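Local coordinates for protein peptidoglycan D,D-transpeptidase MrdA (Pseudomonas aeruginosa, PDB 7KIS) that probably cross-links the peptidoglycan of the bacterial cell wall as a penicillin-binding, membrane-bound transpeptidase, and is here in complex with a diazabicyclooctane inhibitor, at residues I207-E212 with D417-A422; V248-S253 with R477-K482. All coordinates share one frame; numbering follows the deposited sequence.

Interaction 1 (I207-E212 with D417-A422)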
ATOM      1  N   ILE A 207      11.842  -7.041  -7.033  1.00 44.44           N
ATOM      2  CA  ILE A 207      12.234  -8.293  -6.390  1.00 42.15           C
ATOM      3  C   ILE A 207      13.581  -8.790  -6.904  1.00 43.55           C
ATOM      4  O   ILE A 207      14.361  -9.377  -6.143  1.00 48.94           O
ATOM      5  CB  ILE A 207      11.128  -9.347  -6.588  1.00 41.82           C
ATOM      6  CG1 ILE A 207       9.875  -8.952  -5.806  1.00 43.57           C
ATOM      7  CG2 ILE A 207      11.603 -10.728  -6.155  1.00 40.12           C
ATOM      8  CD1 ILE A 207      10.027  -9.104  -4.307  1.00 32.88           C
ATOM      9  N   GLU A 208      13.882  -8.565  -8.186  1.00 41.73           N
ATOM     10  CA  GLU A 208      15.150  -9.031  -8.742  1.00 42.73           C
ATOM     11  C   GLU A 208      16.336  -8.468  -7.969  1.00 47.38           C
ATOM     12  O   GLU A 208      17.341  -9.158  -7.769  1.00 47.66           O
ATOM     13  CB  GLU A 208      15.250  -8.647 -10.218  1.00 40.98           C
ATOM     14  CG  GLU A 208      14.163  -9.240 -11.094  1.00 38.43           C
ATOM     15  CD  GLU A 208      14.546 -10.592 -11.667  1.00 37.46           C
ATOM     16  OE1 GLU A 208      14.828 -11.518 -10.879  1.00 38.26           O
ATOM     17  OE2 GLU A 208      14.565 -10.728 -12.908  1.00 40.08           O
ATOM     18  N   ARG A 209      16.240  -7.210  -7.540  1.00 43.24           N
ATOM     19  CA  ARG A 209      17.323  -6.571  -6.801  1.00 42.09           C
ATOM     20  C   ARG A 209      17.323  -6.967  -5.326  1.00 42.06           C
ATOM     21  O   ARG A 209      18.348  -7.409  -4.795  1.00 48.22           O
ATOM     22  CB  ARG A 209      17.227  -5.057  -6.948  1.00 50.46           C
ATOM     23  CG  ARG A 209      18.486  -4.337  -6.546  1.00 39.08           C
ATOM     24  CD  ARG A 209      18.142  -2.951  -6.076  1.00 45.11           C
ATOM     25  NE  ARG A 209      19.005  -1.936  -6.666  1.00 73.27           N
ATOM     26  CZ  ARG A 209      20.025  -1.367  -6.034  1.00 67.92           C
ATOM     27  NH1 ARG A 209      20.303  -1.707  -4.782  1.00 62.65           N
ATOM     28  NH2 ARG A 209      20.762  -0.452  -6.649  1.00 52.83           N
ATOM     29  N   PHE A 210      16.189  -6.770  -4.639  1.00 35.87           N
ATOM     30  CA  PHE A 210      16.119  -7.031  -3.202  1.00 28.52           C
ATOM     31  C   PHE A 210      16.624  -8.428  -2.865  1.00 31.18           C
ATOM     32  O   PHE A 210      17.324  -8.623  -1.865  1.00 34.58           O
ATOM     33  CB  PHE A 210      14.681  -6.851  -2.707  1.00 33.28           C
ATOM     34  CG  PHE A 210      14.562  -6.675  -1.216  1.00 30.61           C
ATOM     35  CD1 PHE A 210      14.617  -7.767  -0.365  1.00 31.26           C
ATOM     36  CD2 PHE A 210      14.384  -5.415  -0.667  1.00 32.74           C
ATOM     37  CE1 PHE A 210      14.507  -7.607   1.004  1.00 26.69           C
ATOM     38  CE2 PHE A 210      14.273  -5.248   0.702  1.00 32.17           C
ATOM     39  CZ  PHE A 210      14.335  -6.346   1.537  1.00 24.41           C
ATOM     40  N   TYR A 211      16.276  -9.413  -3.689  1.00 31.73           N
ATOM     41  CA  TYR A 211      16.721 -10.788  -3.509  1.00 34.42           C
ATOM     42  C   TYR A 211      17.738 -11.197  -4.569  1.00 41.37           C
ATOM     43  O   TYR A 211      17.775 -12.357  -4.987  1.00 42.04           O
ATOM     44  CB  TYR A 211      15.527 -11.737  -3.520  1.00 32.99           C
ATOM     45  CG  TYR A 211      14.620 -11.605  -2.321  1.00 41.37           C
ATOM     46  CD1 TYR A 211      15.059 -11.955  -1.051  1.00 31.95           C
ATOM     47  CD2 TYR A 211      13.321 -11.134  -2.459  1.00 36.84           C
ATOM     48  CE1 TYR A 211      14.231 -11.839   0.048  1.00 32.21           C
ATOM     49  CE2 TYR A 211      12.485 -11.015  -1.365  1.00 37.70           C
ATOM     50  CZ  TYR A 211      12.945 -11.370  -0.114  1.00 39.16           C
ATOM     51  OH  TYR A 211      12.121 -11.255   0.980  1.00 39.09           O
ATOM     52  N   GLU A 212      18.562 -10.247  -5.018  1.00 37.65           N
ATOM     53  CA  GLU A 212      19.588 -10.562  -6.008  1.00 36.63           C
ATOM     54  C   GLU A 212      20.558 -11.612  -5.483  1.00 41.60           C
ATOM     55  O   GLU A 212      20.987 -12.500  -6.229  1.00 36.40           O
ATOM     56  CB  GLU A 212      20.334  -9.292  -6.413  1.00 37.50           C
ATOM     57  CG  GLU A 212      21.586  -9.540  -7.234  1.00 35.50           C
ATOM     58  CD  GLU A 212      21.281 -10.118  -8.603  1.00 46.02           C
ATOM     59  OE1 GLU A 212      20.347  -9.620  -9.267  1.00 43.99           O
ATOM     60  OE2 GLU A 212      21.975 -11.073  -9.014  1.00 50.31           O
ATOM     61  N   ASP A 417       9.969  -6.718   2.091  1.00 35.46           N
ATOM     62  CA  ASP A 417      10.871  -6.912   0.958  1.00 29.00           C
ATOM     63  C   ASP A 417      10.450  -6.057  -0.241  1.00 33.80           C
ATOM     64  O   ASP A 417      10.159  -6.552  -1.325  1.00 40.81           O
ATOM     65  CB  ASP A 417      10.925  -8.389   0.572  1.00 31.13           C
ATOM     66  CG  ASP A 417       9.548  -9.027   0.514  1.00 30.04           C
ATOM     67  OD1 ASP A 417       8.554  -8.290   0.364  1.00 23.32           O
ATOM     68  OD2 ASP A 417       9.462 -10.268   0.620  1.00 36.09           O
ATOM     69  N   MET A 418      10.417  -4.741  -0.048  1.00 44.23           N
ATOM     70  CA  MET A 418      10.101  -3.803  -1.118  1.00 43.45           C
ATOM     71  C   MET A 418      11.248  -2.813  -1.265  1.00 35.88           C
ATOM     72  O   MET A 418      11.539  -2.053  -0.335  1.00 40.48           O
ATOM     73  CB  MET A 418       8.784  -3.080  -0.842  1.00 30.76           C
ATOM     74  CG  MET A 418       7.561  -3.956  -1.066  1.00 30.58           C
ATOM     75  SD  MET A 418       6.000  -3.070  -0.919  1.00 64.73           S
ATOM     76  CE  MET A 418       4.830  -4.416  -1.072  1.00 43.93           C
ATOM     77  N   PHE A 419      11.895  -2.823  -2.430  1.00 30.75           N
ATOM     78  CA  PHE A 419      13.088  -2.014  -2.642  1.00 36.41           C
ATOM     79  C   PHE A 419      12.722  -0.552  -2.851  1.00 38.77           C
ATOM     80  O   PHE A 419      11.887  -0.223  -3.701  1.00 51.13           O
ATOM     81  CB  PHE A 419      13.901  -2.511  -3.835  1.00 39.63           C
ATOM     82  CG  PHE A 419      15.108  -1.661  -4.115  1.00 41.00           C
ATOM     83  CD1 PHE A 419      16.184  -1.664  -3.243  1.00 41.90           C
ATOM     84  CD2 PHE A 419      15.152  -0.829  -5.222  1.00 49.73           C
ATOM     85  CE1 PHE A 419      17.289  -0.873  -3.477  1.00 45.82           C
ATOM     86  CE2 PHE A 419      16.259  -0.032  -5.465  1.00 50.87           C
ATOM     87  CZ  PHE A 419      17.327  -0.054  -4.588  1.00 47.38           C
ATOM     88  N   GLY A 420      13.352   0.325  -2.073  1.00 35.34           N
ATOM     89  CA  GLY A 420      13.177   1.750  -2.259  1.00 40.78           C
ATOM     90  C   GLY A 420      11.857   2.287  -1.767  1.00 44.61           C
ATOM     91  O   GLY A 420      11.327   3.241  -2.348  1.00 44.76           O
ATOM     92  N   GLU A 421      11.302   1.700  -0.711  1.00 37.75           N
ATOM     93  CA  GLU A 421      10.052   2.196  -0.155  1.00 40.58           C
ATOM     94  C   GLU A 421      10.301   3.512   0.571  1.00 48.26           C
ATOM     95  O   GLU A 421      11.151   3.590   1.461  1.00 46.87           O
ATOM     96  CB  GLU A 421       9.454   1.161   0.798  1.00 42.79           C
ATOM     97  CG  GLU A 421       7.947   1.262   0.980  1.00 49.00           C
ATOM     98  CD  GLU A 421       7.454   0.479   2.184  1.00 49.51           C
ATOM     99  OE1 GLU A 421       6.533   0.962   2.877  1.00 45.85           O
ATOM    100  OE2 GLU A 421       7.990  -0.619   2.439  1.00 51.18           O
ATOM    101  N   ALA A 422       9.558   4.545   0.187  1.00 50.66           N
ATOM    102  CA  ALA A 422       9.702   5.842   0.829  1.00 45.20           C
ATOM    103  C   ALA A 422       9.137   5.784   2.239  1.00 44.79           C
ATOM    104  O   ALA A 422       8.122   5.129   2.491  1.00 54.84           O
ATOM    105  CB  ALA A 422       8.997   6.929   0.015  1.00 39.35           C
TER
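Arg209, Phe210 and Tyr211, at the end of the short helix 206-210 in the PBP dimerisation region, meet Asp417 and Phe419 on a loop of the transpeptidase domain that runs into a type II beta turn, Met418 to Glu421. The contact thus joins the two regions of this class B-type penicillin-binding protein. Arg209 lies over Phe419: its CD sits above the ring centre as a CH-pi contact, 3.3 Å from the centroid, and the guanidinium carries on over the ring's outer end, with CZ of Phe419 under its face, the two planes 16° apart. A bend at chi3 (-133°) lays it there, while NE is hydrogen-bonded to the carbonyl of Lys204, in the strand that leads into the helix, which restrains the group. Phe210, with CG anti to the backbone N (chi1 -162°), reaches toward the loop and offers one face to the backbone of Asp417, whose CA stands 3.7 Å from the ring centroid. Tyr211 meets CB of Asp417 with its CE2, beside Phe210, whose CD1 lies over the centre of the Tyr211 ring. Both oxygens of the carboxylate are engaged: OD1 takes the amide of Leu480 and OD2 that of Ala481, so the acid also binds a neighbouring backbone. On its anti lone pair, Asp417 OD2 accepts the hydroxyl of Tyr211, OH to OD2 2.9 Å.

Interaction 2 (V248-S253 with R477-K482)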
ATOM      1  N   VAL A 248       8.815 -17.612  -4.779  1.00 31.24           N
ATOM      2  CA  VAL A 248       7.383 -17.654  -5.035  1.00 33.24           C
ATOM      3  C   VAL A 248       6.797 -16.368  -4.480  1.00 31.33           C
ATOM      4  O   VAL A 248       6.958 -16.068  -3.290  1.00 30.90           O
ATOM      5  CB  VAL A 248       6.727 -18.885  -4.393  1.00 30.19           C
ATOM      6  CG1 VAL A 248       5.327 -19.082  -4.940  1.00 28.16           C
ATOM      7  CG2 VAL A 248       7.580 -20.122  -4.628  1.00 36.46           C
ATOM      8  N   LEU A 249       6.124 -15.605  -5.332  1.00 36.74           N
ATOM      9  CA  LEU A 249       5.588 -14.330  -4.892  1.00 31.21           C
ATOM     10  C   LEU A 249       4.194 -14.517  -4.312  1.00 28.04           C
ATOM     11  O   LEU A 249       3.481 -15.475  -4.628  1.00 26.26           O
ATOM     12  CB  LEU A 249       5.539 -13.327  -6.044  1.00 28.82           C
ATOM     13  CG  LEU A 249       6.853 -12.973  -6.740  1.00 30.85           C
ATOM     14  CD1 LEU A 249       6.574 -12.097  -7.947  1.00 31.49           C
ATOM     15  CD2 LEU A 249       7.812 -12.284  -5.784  1.00 28.69           C
ATOM     16  N   SER A 250       3.805 -13.570  -3.458  1.00 28.68           N
ATOM     17  CA  SER A 250       2.475 -13.586  -2.869  1.00 33.94           C
ATOM     18  C   SER A 250       1.408 -13.114  -3.839  1.00 32.15           C
ATOM     19  O   SER A 250       0.225 -13.393  -3.619  1.00 30.55           O
ATOM     20  CB  SER A 250       2.441 -12.718  -1.609  1.00 27.83           C
ATOM     21  OG  SER A 250       3.644 -12.850  -0.873  1.00 29.68           O
ATOM     22  N   ILE A 251       1.802 -12.427  -4.911  1.00 27.64           N
ATOM     23  CA  ILE A 251       0.836 -11.783  -5.787  1.00 25.01           C
ATOM     24  C   ILE A 251       0.110 -12.831  -6.616  1.00 29.88           C
ATOM     25  O   ILE A 251       0.734 -13.662  -7.289  1.00 34.83           O
ATOM     26  CB  ILE A 251       1.533 -10.762  -6.697  1.00 23.82           C
ATOM     27  CG1 ILE A 251       2.079  -9.586  -5.887  1.00 29.40           C
ATOM     28  CG2 ILE A 251       0.584 -10.277  -7.778  1.00 29.55           C
ATOM     29  CD1 ILE A 251       2.822  -8.568  -6.734  1.00 29.02           C
ATOM     30  N   ASP A 252      -1.217 -12.792  -6.573  1.00 32.78           N
ATOM     31  CA  ASP A 252      -2.040 -13.481  -7.552  1.00 30.38           C
ATOM     32  C   ASP A 252      -2.256 -12.547  -8.734  1.00 32.68           C
ATOM     33  O   ASP A 252      -2.852 -11.473  -8.580  1.00 44.56           O
ATOM     34  CB  ASP A 252      -3.376 -13.908  -6.949  1.00 29.84           C
ATOM     35  CG  ASP A 252      -4.152 -14.837  -7.861  1.00 37.94           C
ATOM     36  OD1 ASP A 252      -3.582 -15.852  -8.314  1.00 43.83           O
ATOM     37  OD2 ASP A 252      -5.338 -14.551  -8.125  1.00 42.41           O
ATOM     38  N   SER A 253      -1.778 -12.957  -9.908  1.00 31.87           N
ATOM     39  CA  SER A 253      -1.837 -12.086 -11.070  1.00 38.43           C
ATOM     40  C   SER A 253      -3.175 -12.159 -11.781  1.00 33.07           C
ATOM     41  O   SER A 253      -3.432 -11.344 -12.667  1.00 30.84           O
ATOM     42  CB  SER A 253      -0.716 -12.440 -12.053  1.00 42.69           C
ATOM     43  OG  SER A 253       0.517 -12.506 -11.362  1.00 43.41           O
ATOM     44  N   ARG A 477       4.106  -7.574   8.763  1.00 34.20           N
ATOM     45  CA  ARG A 477       4.525  -6.687   7.691  1.00 33.32           C
ATOM     46  C   ARG A 477       4.133  -7.268   6.335  1.00 32.78           C
ATOM     47  O   ARG A 477       4.198  -8.486   6.138  1.00 41.57           O
ATOM     48  CB  ARG A 477       6.034  -6.458   7.749  1.00 33.63           C
ATOM     49  CG  ARG A 477       6.499  -5.815   9.044  1.00 40.03           C
ATOM     50  CD  ARG A 477       7.899  -5.244   8.918  1.00 35.51           C
ATOM     51  NE  ARG A 477       8.168  -4.252   9.956  1.00 44.28           N
ATOM     52  CZ  ARG A 477       9.272  -3.516  10.019  1.00 47.78           C
ATOM     53  NH1 ARG A 477      10.221  -3.658   9.104  1.00 51.67           N
ATOM     54  NH2 ARG A 477       9.428  -2.638  11.001  1.00 48.13           N
ATOM     55  N   PRO A 478       3.717  -6.431   5.386  1.00 31.22           N
ATOM     56  CA  PRO A 478       3.469  -6.929   4.031  1.00 29.17           C
ATOM     57  C   PRO A 478       4.755  -7.455   3.416  1.00 30.17           C
ATOM     58  O   PRO A 478       5.855  -6.992   3.729  1.00 34.86           O
ATOM     59  CB  PRO A 478       2.952  -5.695   3.279  1.00 31.25           C
ATOM     60  CG  PRO A 478       2.548  -4.722   4.343  1.00 27.01           C
ATOM     61  CD  PRO A 478       3.444  -4.989   5.508  1.00 29.47           C
ATOM     62  N   HIS A 479       4.611  -8.436   2.531  1.00 32.43           N
ATOM     63  CA  HIS A 479       5.772  -9.027   1.886  1.00 30.34           C
ATOM     64  C   HIS A 479       5.351  -9.628   0.556  1.00 28.31           C
ATOM     65  O   HIS A 479       4.295 -10.260   0.460  1.00 32.99           O
ATOM     66  CB  HIS A 479       6.426 -10.095   2.776  1.00 28.84           C
ATOM     67  CG  HIS A 479       5.467 -11.117   3.304  1.00 35.23           C
ATOM     68  ND1 HIS A 479       5.459 -12.424   2.869  1.00 35.89           N
ATOM     69  CD2 HIS A 479       4.491 -11.026   4.240  1.00 34.64           C
ATOM     70  CE1 HIS A 479       4.517 -13.094   3.509  1.00 29.99           C
ATOM     71  NE2 HIS A 479       3.914 -12.269   4.346  1.00 30.04           N
ATOM     72  N   LEU A 480       6.186  -9.427  -0.463  1.00 27.88           N
ATOM     73  CA  LEU A 480       5.935 -10.021  -1.770  1.00 29.16           C
ATOM     74  C   LEU A 480       6.389 -11.475  -1.805  1.00 24.75           C
ATOM     75  O   LEU A 480       5.619 -12.366  -2.176  1.00 29.98           O
ATOM     76  CB  LEU A 480       6.639  -9.208  -2.858  1.00 27.62           C
ATOM     77  CG  LEU A 480       6.183  -7.756  -3.004  1.00 32.11           C
ATOM     78  CD1 LEU A 480       7.342  -6.856  -3.402  1.00 32.16           C
ATOM     79  CD2 LEU A 480       5.058  -7.659  -4.017  1.00 38.66           C
ATOM     80  N   ALA A 481       7.643 -11.725  -1.433  1.00 27.60           N
ATOM     81  CA  ALA A 481       8.193 -13.073  -1.422  1.00 31.38           C
ATOM     82  C   ALA A 481       7.442 -13.969  -0.448  1.00 32.43           C
ATOM     83  O   ALA A 481       7.600 -13.841   0.771  1.00 38.21           O
ATOM     84  CB  ALA A 481       9.679 -13.040  -1.067  1.00 29.04           C
ATOM     85  N   LYS A 482       6.615 -14.874  -0.972  1.00 32.42           N
ATOM     86  CA  LYS A 482       5.917 -15.819  -0.109  1.00 32.55           C
ATOM     87  C   LYS A 482       6.885 -16.838   0.477  1.00 31.42           C
ATOM     88  O   LYS A 482       6.871 -17.098   1.686  1.00 28.90           O
ATOM     89  CB  LYS A 482       4.798 -16.518  -0.882  1.00 25.82           C
ATOM     90  CG  LYS A 482       3.720 -17.119   0.006  1.00 19.32           C
ATOM     91  CD  LYS A 482       2.489 -17.507  -0.795  1.00 29.64           C
ATOM     92  CE  LYS A 482       1.560 -18.401   0.015  1.00 30.96           C
ATOM     93  NZ  LYS A 482       1.114 -17.754   1.283  1.00 17.03           N
TER
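Ser250 and Val248 pair with Leu480 and Lys482 at the edge of a mixed five-stranded sheet, where strand 247-249 runs antiparallel to the outermost strand 481-484. Leu249 and Ala481 form a non-hydrogen-bonded pair, their CA atoms 4.5 Å apart and their side chains diverging. Backbone bonds flank the pair: Lys482 N gives to Val248 O, and Ser250 N to Leu480 O. The Leu480 carbonyl is also approached by the Ser250 hydroxyl, although that OG lies so close that its exact position is doubtful at this resolution; CA of Leu249 adds a C-H contact to the same oxygen. Beyond the backbone, Ile251 and Leu480 run alongside one another and meet at their ends, CD1 of Ile251 to CD2 of Leu480 3.6 Å, against Met283 of strand 280-286, and Leu249 and Leu480 both touch Ile207 of helix 206-210. The next shell holds the segment 477-482 in place. The Lys482 ammonium, after a bend at chi4 (58°), pairs with Asp279, and His479 gives NE2 to the carbonyl of Thr277. A chi1 of 51° tucks the His479 ring back along its own chain, where its other ring nitrogen makes a weak but straight bond within the segment, His479 ND1 to Ala481 O, 3.3 Å long.

The centres of interactions 1 and 2 lie about 12 Å apart, and the two touch directly. Their segments alternate along the chain in the order 207-212, 248-253, 417-422, 477-482, so the two contacts interleave, each tying an early segment to one some 200 residues later. Asp417 of interaction 1 reaches into interaction 2 at the start of strand 481-484, while facing helix 206-210 on its own side. The Tyr211 ring rests on the Ala481 methyl, CE2 to CB 3.5 Å. Helix, loop and edge of the mixed sheet therefore form one continuous junction between the dimerisation region and the transpeptidase domain, away from the inhibitor pocket.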